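PDB 2GLF: probable M18 family aminopeptidase 1 from Thermotoga maritima, which probably works as a metal-dependent aminopeptidase, removing residues from the N-termini of peptides, and binds manganese ions. Local coordinates for residues L317-V331 and R410-M424. Sequence-based numbering, arbitrary orientation.
Sequences LENTSVISGDVCAAV and RGSDVIDMGPALLGM. With MN (manganese (II) ion), chain E.
Ser321 to Gly325 runs parallel to Val414 to Gly418, the two strand axes inclined by 34°, with Val322 N donating to Asp413 O at 3.0 Å. Ser324 holds its neighbour from both ends: its N donates to Ile415 O, and its O receives Met417 N at 2.8 Å. A bond from Asp326 N to Met417 O carries the pairing into the irregular step at Asp326 and Val327, beyond which Cys328 N bonds to Pro419 O and Leu421 N to Cys328 O. Beta-branched residues suit the extended chain here. Val322 and Val414 lie side by side, their CG1 methyls 3.8 Å apart, while on the other face Ile323 CD1 rests against Ile415 CG2.

Small and polar, Ser324 has its OG turned away from the backbone N (chi1 180°) and donates to Asp416 OD2 at 3.2 Å, approaching from above the carboxylate plane; Thr402 also binds this oxygen. An alanine in place of Asp416 would probably leave both the Ser324 and Thr402 hydroxyls without this shared acceptor in a buried setting.

These are neighbouring strands in the central mixed sheet of the zinc-exopeptidase fold, with strand 87-92 on the far side of 321-329 and strand 351-354 beyond 414-421. Where the first strand breaks, Asp326 chelates manganese through OD1 and OD2 (2.4 Å for OD2 to the metal), alongside His92 and Asp249. Val327 N donates to the same OD2, which helps fix the carboxylate's rotation.

Next to this site Val327 brings apolar bulk: CG1 and CG2 straddle Leu421 CD1, and CG2 reaches SE of Met424, which is a selenomethionine, at 3.6 Å. Further along, small side chains suit the packing, Ala330 CB meeting Ala420 CB and Leu422 CD1.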
ATOM      1  N   LEU A 317      -5.536  50.099 -30.820  1.00 23.52           N
ATOM      2  CA  LEU A 317      -5.207  49.129 -29.775  1.00 23.47           C
ATOM      3  C   LEU A 317      -3.962  49.537 -28.990  1.00 24.43           C
ATOM      4  O   LEU A 317      -3.851  49.228 -27.807  1.00 25.59           O
ATOM      5  CB  LEU A 317      -4.993  47.743 -30.382  1.00 15.36           C
ATOM      6  CG  LEU A 317      -6.212  47.104 -31.051  1.00 15.61           C
ATOM      7  CD1 LEU A 317      -5.753  45.997 -32.001  1.00 15.36           C
ATOM      8  CD2 LEU A 317      -7.168  46.577 -29.987  1.00 15.36           C
ATOM      9  N   GLU A 318      -3.032  50.222 -29.657  1.00 15.07           N
ATOM     10  CA  GLU A 318      -1.792  50.699 -29.037  1.00 16.30           C
ATOM     11  C   GLU A 318      -2.146  51.534 -27.803  1.00 15.65           C
ATOM     12  O   GLU A 318      -1.523  51.423 -26.746  1.00 15.44           O
ATOM     13  CB  GLU A 318      -1.022  51.557 -30.038  1.00 49.91           C
ATOM     14  CG  GLU A 318       0.437  51.194 -30.170  1.00 57.07           C
ATOM     15  CD  GLU A 318       1.177  51.312 -28.865  1.00 68.38           C
ATOM     16  OE1 GLU A 318       0.841  50.562 -27.923  1.00 72.61           O
ATOM     17  OE2 GLU A 318       2.093  52.160 -28.784  1.00 71.76           O
ATOM     18  N   ASN A 319      -3.139  52.398 -27.968  1.00 37.01           N
ATOM     19  CA  ASN A 319      -3.640  53.211 -26.875  1.00 37.19           C
ATOM     20  C   ASN A 319      -4.804  52.341 -26.425  1.00 36.42           C
ATOM     21  O   ASN A 319      -4.927  51.207 -26.892  1.00 37.63           O
ATOM     22  CB  ASN A 319      -4.136  54.559 -27.393  1.00 49.43           C
ATOM     23  CG  ASN A 319      -3.083  55.289 -28.215  1.00 50.72           C
ATOM     24  OD1 ASN A 319      -1.954  55.494 -27.762  1.00 52.11           O
ATOM     25  ND2 ASN A 319      -3.449  55.683 -29.427  1.00 48.70           N
ATOM     26  N   THR A 320      -5.662  52.839 -25.547  1.00 10.45           N
ATOM     27  CA  THR A 320      -6.788  52.028 -25.070  1.00  8.67           C
ATOM     28  C   THR A 320      -6.398  51.212 -23.849  1.00  7.70           C
ATOM     29  O   THR A 320      -5.633  50.258 -23.931  1.00  6.80           O
ATOM     30  CB  THR A 320      -7.317  51.022 -26.143  1.00 15.56           C
ATOM     31  OG1 THR A 320      -7.863  51.738 -27.258  1.00 15.29           O
ATOM     32  CG2 THR A 320      -8.389  50.113 -25.541  1.00 14.92           C
ATOM     33  N   SER A 321      -6.939  51.607 -22.709  1.00 24.64           N
ATOM     34  CA  SER A 321      -6.673  50.916 -21.470  1.00 24.06           C
ATOM     35  C   SER A 321      -7.809  49.925 -21.291  1.00 23.34           C
ATOM     36  O   SER A 321      -8.980  50.279 -21.447  1.00 22.51           O
ATOM     37  CB  SER A 321      -6.652  51.918 -20.324  1.00 42.14           C
ATOM     38  OG  SER A 321      -5.807  53.009 -20.645  1.00 44.60           O
ATOM     39  N   VAL A 322      -7.467  48.678 -20.992  1.00 17.80           N
ATOM     40  CA  VAL A 322      -8.485  47.655 -20.797  1.00 17.62           C
ATOM     41  C   VAL A 322      -8.515  47.188 -19.350  1.00 17.56           C
ATOM     42  O   VAL A 322      -7.487  46.863 -18.760  1.00 17.13           O
ATOM     43  CB  VAL A 322      -8.248  46.426 -21.721  1.00 11.44           C
ATOM     44  CG1 VAL A 322      -9.277  45.348 -21.433  1.00 12.04           C
ATOM     45  CG2 VAL A 322      -8.331  46.840 -23.179  1.00 11.44           C
ATOM     46  N   ILE A 323      -9.708  47.196 -18.775  1.00 12.90           N
ATOM     47  CA  ILE A 323      -9.908  46.738 -17.413  1.00 12.86           C
ATOM     48  C   ILE A 323     -10.629  45.407 -17.557  1.00 13.17           C
ATOM     49  O   ILE A 323     -11.748  45.350 -18.074  1.00 12.92           O
ATOM     50  CB  ILE A 323     -10.819  47.679 -16.603  1.00 10.07           C
ATOM     51  CG1 ILE A 323     -10.240  49.094 -16.585  1.00 10.07           C
ATOM     52  CG2 ILE A 323     -10.996  47.126 -15.182  1.00 10.07           C
ATOM     53  CD1 ILE A 323      -8.951  49.207 -15.854  1.00 10.07           C
ATOM     54  N   SER A 324      -9.967  44.338 -17.132  1.00 20.20           N
ATOM     55  CA  SER A 324     -10.538  43.000 -17.180  1.00 19.56           C
ATOM     56  C   SER A 324     -11.447  42.861 -15.957  1.00 18.64           C
ATOM     57  O   SER A 324     -10.970  42.648 -14.843  1.00 17.98           O
ATOM     58  CB  SER A 324      -9.415  41.964 -17.127  1.00 15.46           C
ATOM     59  OG  SER A 324      -9.930  40.648 -17.168  1.00 17.60           O
ATOM     60  N   GLY A 325     -12.752  42.993 -16.164  1.00 16.30           N
ATOM     61  CA  GLY A 325     -13.680  42.898 -15.050  1.00 16.72           C
ATOM     62  C   GLY A 325     -14.133  41.495 -14.684  1.00 17.07           C
ATOM     63  O   GLY A 325     -15.064  40.961 -15.288  1.00 17.84           O
ATOM     64  N   ASP A 326     -13.473  40.896 -13.696  1.00 12.13           N
ATOM     65  CA  ASP A 326     -13.822  39.558 -13.233  1.00 11.25           C
ATOM     66  C   ASP A 326     -13.614  39.487 -11.718  1.00 11.14           C
ATOM     67  O   ASP A 326     -12.877  40.285 -11.147  1.00 11.14           O
ATOM     68  CB  ASP A 326     -12.977  38.502 -13.950  1.00 12.94           C
ATOM     69  CG  ASP A 326     -13.664  37.145 -14.009  1.00 14.20           C
ATOM     70  OD1 ASP A 326     -13.192  36.268 -14.758  1.00 16.62           O
ATOM     71  OD2 ASP A 326     -14.677  36.950 -13.310  1.00 16.20           O
ATOM     72  N   VAL A 327     -14.270  38.529 -11.077  1.00 13.75           N
ATOM     73  CA  VAL A 327     -14.209  38.367  -9.626  1.00 13.74           C
ATOM     74  C   VAL A 327     -13.009  37.584  -9.115  1.00 13.69           C
ATOM     75  O   VAL A 327     -12.446  36.752  -9.822  1.00 13.69           O
ATOM     76  CB  VAL A 327     -15.462  37.639  -9.116  1.00 15.98           C
ATOM     77  CG1 VAL A 327     -16.722  38.402  -9.511  1.00 15.24           C
ATOM     78  CG2 VAL A 327     -15.494  36.232  -9.694  1.00 15.77           C
ATOM     79  N   CYS A 328     -12.627  37.856  -7.875  1.00 21.10           N
ATOM     80  CA  CYS A 328     -11.523  37.145  -7.246  1.00 21.79           C
ATOM     81  C   CYS A 328     -12.120  36.423  -6.044  1.00 22.02           C
ATOM     82  O   CYS A 328     -13.324  36.523  -5.792  1.00 21.76           O
ATOM     83  CB  CYS A 328     -10.422  38.110  -6.799  1.00 15.74           C
ATOM     84  SG  CYS A 328     -10.998  39.408  -5.685  1.00 18.77           S
ATOM     85  N   ALA A 329     -11.286  35.700  -5.303  1.00 16.63           N
ATOM     86  CA  ALA A 329     -11.758  34.945  -4.151  1.00 16.84           C
ATOM     87  C   ALA A 329     -11.452  35.656  -2.849  1.00 17.51           C
ATOM     88  O   ALA A 329     -10.314  36.019  -2.592  1.00 18.21           O
ATOM     89  CB  ALA A 329     -11.123  33.566  -4.154  1.00 20.34           C
ATOM     90  N   ALA A 330     -12.477  35.866  -2.035  1.00 20.90           N
ATOM     91  CA  ALA A 330     -12.304  36.518  -0.742  1.00 21.50           C
ATOM     92  C   ALA A 330     -11.897  35.425   0.246  1.00 21.55           C
ATOM     93  O   ALA A 330     -12.047  34.240  -0.061  1.00 22.45           O
ATOM     94  CB  ALA A 330     -13.605  37.162  -0.312  1.00 22.17           C
ATOM     95  N   VAL A 331     -11.376  35.785   1.417  1.00 16.94           N
ATOM     96  CA  VAL A 331     -10.984  34.734   2.349  1.00 17.11           C
ATOM     97  C   VAL A 331     -12.225  34.139   2.985  1.00 18.37           C
ATOM     98  O   VAL A 331     -13.103  34.858   3.462  1.00 18.85           O
ATOM     99  CB  VAL A 331     -10.032  35.230   3.476  1.00 14.99           C
ATOM    100  CG1 VAL A 331      -8.790  35.870   2.877  1.00 14.99           C
ATOM    101  CG2 VAL A 331     -10.747  36.195   4.365  1.00 14.99           C
ATOM    102  N   ARG A 410      -3.703  41.633 -27.983  1.00 38.08           N
ATOM    103  CA  ARG A 410      -3.995  42.525 -29.098  1.00 37.83           C
ATOM    104  C   ARG A 410      -3.252  43.856 -29.058  1.00 37.24           C
ATOM    105  O   ARG A 410      -3.616  44.793 -29.771  1.00 37.55           O
ATOM    106  CB  ARG A 410      -5.494  42.786 -29.193  1.00 29.41           C
ATOM    107  CG  ARG A 410      -6.313  41.530 -29.388  1.00 30.53           C
ATOM    108  CD  ARG A 410      -7.704  41.880 -29.862  1.00 30.78           C
ATOM    109  NE  ARG A 410      -8.701  40.962 -29.326  1.00 31.78           N
ATOM    110  CZ  ARG A 410      -8.725  39.656 -29.560  1.00 30.69           C
ATOM    111  NH1 ARG A 410      -7.800  39.101 -30.330  1.00 29.02           N
ATOM    112  NH2 ARG A 410      -9.668  38.912 -29.008  1.00 30.72           N
ATOM    113  N   GLY A 411      -2.230  43.949 -28.215  1.00 21.40           N
ATOM    114  CA  GLY A 411      -1.444  45.165 -28.161  1.00 20.10           C
ATOM    115  C   GLY A 411      -1.741  46.214 -27.113  1.00 19.74           C
ATOM    116  O   GLY A 411      -0.984  47.180 -27.000  1.00 18.79           O
ATOM    117  N   SER A 412      -2.815  46.056 -26.345  1.00 21.67           N
ATOM    118  CA  SER A 412      -3.138  47.049 -25.320  1.00 21.94           C
ATOM    119  C   SER A 412      -2.886  46.545 -23.906  1.00 21.79           C
ATOM    120  O   SER A 412      -2.875  45.342 -23.664  1.00 22.08           O
ATOM    121  CB  SER A 412      -4.593  47.503 -25.460  1.00 28.19           C
ATOM    122  OG  SER A 412      -5.471  46.398 -25.510  1.00 31.50           O
ATOM    123  N   ASP A 413      -2.680  47.478 -22.979  1.00 28.60           N
ATOM    124  CA  ASP A 413      -2.428  47.152 -21.578  1.00 28.66           C
ATOM    125  C   ASP A 413      -3.711  46.777 -20.846  1.00 27.97           C
ATOM    126  O   ASP A 413      -4.743  47.433 -20.997  1.00 28.43           O
ATOM    127  CB  ASP A 413      -1.749  48.333 -20.887  1.00 22.85           C
ATOM    128  CG  ASP A 413      -0.284  48.458 -21.266  1.00 25.47           C
ATOM    129  OD1 ASP A 413       0.567  47.841 -20.593  1.00 25.95           O
ATOM    130  OD2 ASP A 413       0.019  49.160 -22.251  1.00 26.61           O
ATOM    131  N   VAL A 414      -3.633  45.712 -20.051  1.00 11.86           N
ATOM    132  CA  VAL A 414      -4.780  45.211 -19.306  1.00 10.40           C
ATOM    133  C   VAL A 414      -4.474  45.007 -17.827  1.00 10.40           C
ATOM    134  O   VAL A 414      -3.312  44.912 -17.429  1.00 10.40           O
ATOM    135  CB  VAL A 414      -5.241  43.875 -19.886  1.00 11.24           C
ATOM    136  CG1 VAL A 414      -6.635  43.535 -19.379  1.00 10.41           C
ATOM    137  CG2 VAL A 414      -5.189  43.940 -21.402  1.00 10.89           C
ATOM    138  N   ILE A 415      -5.535  44.930 -17.026  1.00 18.80           N
ATOM    139  CA  ILE A 415      -5.433  44.739 -15.576  1.00 18.80           C
ATOM    140  C   ILE A 415      -6.732  44.135 -15.046  1.00 18.80           C
ATOM    141  O   ILE A 415      -7.810  44.672 -15.278  1.00 18.80           O
ATOM    142  CB  ILE A 415      -5.190  46.089 -14.841  1.00 11.01           C
ATOM    143  CG1 ILE A 415      -5.063  45.867 -13.334  1.00 11.01           C
ATOM    144  CG2 ILE A 415      -6.338  47.047 -15.118  1.00 11.01           C
ATOM    145  CD1 ILE A 415      -3.864  45.053 -12.941  1.00 11.01           C
ATOM    146  N   ASP A 416      -6.625  43.012 -14.342  1.00 26.09           N
ATOM    147  CA  ASP A 416      -7.802  42.358 -13.776  1.00 27.42           C
ATOM    148  C   ASP A 416      -8.302  43.174 -12.588  1.00 28.05           C
ATOM    149  O   ASP A 416      -7.513  43.618 -11.754  1.00 28.38           O
ATOM    150  CB  ASP A 416      -7.459  40.941 -13.319  1.00 41.22           C
ATOM    151  CG  ASP A 416      -6.918  40.081 -14.444  1.00 42.94           C
ATOM    152  OD1 ASP A 416      -5.680  40.027 -14.625  1.00 45.33           O
ATOM    153  OD2 ASP A 416      -7.738  39.467 -15.153  1.00 43.81           O
HETATM  154  N   MSE A 417      -9.614  43.364 -12.506  1.00 22.40           N
HETATM  155  CA  MSE A 417     -10.191  44.143 -11.421  1.00 24.85           C
HETATM  156  C   MSE A 417     -11.652  43.768 -11.209  1.00 22.76           C
HETATM  157  O   MSE A 417     -12.403  43.564 -12.164  1.00 22.94           O
HETATM  158  CB  MSE A 417     -10.066  45.625 -11.752  1.00 58.44           C
HETATM  159  CG  MSE A 417     -10.202  46.544 -10.567  1.00 62.62           C
HETATM  160 SE   MSE A 417      -9.565  48.307 -11.017  1.00 66.79          SE
HETATM  161  CE  MSE A 417      -7.677  48.001 -10.748  1.00 63.15           C
ATOM    162  N   GLY A 418     -12.048  43.670  -9.946  1.00  8.98           N
ATOM    163  CA  GLY A 418     -13.414  43.306  -9.626  1.00  8.98           C
ATOM    164  C   GLY A 418     -13.582  42.984  -8.153  1.00  8.98           C
ATOM    165  O   GLY A 418     -12.620  43.064  -7.391  1.00  8.98           O
ATOM    166  N   PRO A 419     -14.796  42.619  -7.717  1.00 24.32           N
ATOM    167  CA  PRO A 419     -15.044  42.291  -6.310  1.00 23.87           C
ATOM    168  C   PRO A 419     -14.633  40.857  -5.920  1.00 23.48           C
ATOM    169  O   PRO A 419     -14.396  40.005  -6.787  1.00 23.02           O
ATOM    170  CB  PRO A 419     -16.545  42.538  -6.173  1.00  7.15           C
ATOM    171  CG  PRO A 419     -17.063  42.069  -7.487  1.00  7.15           C
ATOM    172  CD  PRO A 419     -16.057  42.643  -8.481  1.00  7.15           C
ATOM    173  N   ALA A 420     -14.547  40.608  -4.613  1.00 20.07           N
ATOM    174  CA  ALA A 420     -14.176  39.296  -4.090  1.00 19.12           C
ATOM    175  C   ALA A 420     -15.427  38.498  -3.741  1.00 18.57           C
ATOM    176  O   ALA A 420     -16.373  39.045  -3.174  1.00 19.24           O
ATOM    177  CB  ALA A 420     -13.302  39.458  -2.852  1.00  8.98           C
ATOM    178  N   LEU A 421     -15.433  37.208  -4.076  1.00 13.00           N
ATOM    179  CA  LEU A 421     -16.594  36.362  -3.789  1.00 11.83           C
ATOM    180  C   LEU A 421     -16.284  35.167  -2.897  1.00 11.29           C
ATOM    181  O   LEU A 421     -15.156  34.684  -2.834  1.00 10.59           O
ATOM    182  CB  LEU A 421     -17.221  35.814  -5.079  1.00  4.90           C
ATOM    183  CG  LEU A 421     -17.747  36.712  -6.188  1.00  4.83           C
ATOM    184  CD1 LEU A 421     -18.400  35.836  -7.227  1.00  5.16           C
ATOM    185  CD2 LEU A 421     -18.740  37.711  -5.642  1.00  4.83           C
ATOM    186  N   LEU A 422     -17.325  34.691  -2.227  1.00  7.05           N
ATOM    187  CA  LEU A 422     -17.239  33.532  -1.361  1.00  7.05           C
ATOM    188  C   LEU A 422     -18.063  32.448  -2.048  1.00  7.05           C
ATOM    189  O   LEU A 422     -19.176  32.702  -2.484  1.00  7.05           O
ATOM    190  CB  LEU A 422     -17.820  33.871   0.008  1.00 10.25           C
ATOM    191  CG  LEU A 422     -16.818  33.996   1.162  1.00 10.25           C
ATOM    192  CD1 LEU A 422     -15.554  34.689   0.699  1.00 10.25           C
ATOM    193  CD2 LEU A 422     -17.465  34.743   2.311  1.00 10.25           C
ATOM    194  N   GLY A 423     -17.508  31.249  -2.171  1.00 13.01           N
ATOM    195  CA  GLY A 423     -18.230  30.172  -2.820  1.00 12.78           C
ATOM    196  C   GLY A 423     -18.381  30.376  -4.319  1.00 13.98           C
ATOM    197  O   GLY A 423     -19.448  30.121  -4.891  1.00 14.32           O
HETATM  198  N   MSE A 424     -17.321  30.839  -4.971  1.00  6.74           N
HETATM  199  CA  MSE A 424     -17.373  31.052  -6.411  1.00  7.82           C
HETATM  200  C   MSE A 424     -17.741  29.729  -7.106  1.00  6.71           C
HETATM  201  O   MSE A 424     -17.297  28.661  -6.701  1.00  6.71           O
HETATM  202  CB  MSE A 424     -16.018  31.562  -6.909  1.00 34.98           C
HETATM  203  CG  MSE A 424     -16.056  32.233  -8.278  1.00 37.14           C
HETATM  204 SE   MSE A 424     -14.317  32.922  -8.843  1.00 40.78          SE
HETATM  205  CE  MSE A 424     -14.079  31.919 -10.491  1.00 34.11           C
TER
HETATM  206 MN    MN E5001     -15.079  34.704 -14.043  1.00 17.51          MN
HETATM  207  O   HOH W   1       1.599  47.447 -28.367  1.00 23.33           O
HETATM  208  O   HOH W   2      -3.098  50.507 -24.126  1.00 24.53           O
HETATM  209  O   HOH W   3     -14.159  34.704 -11.870  1.00 24.06           O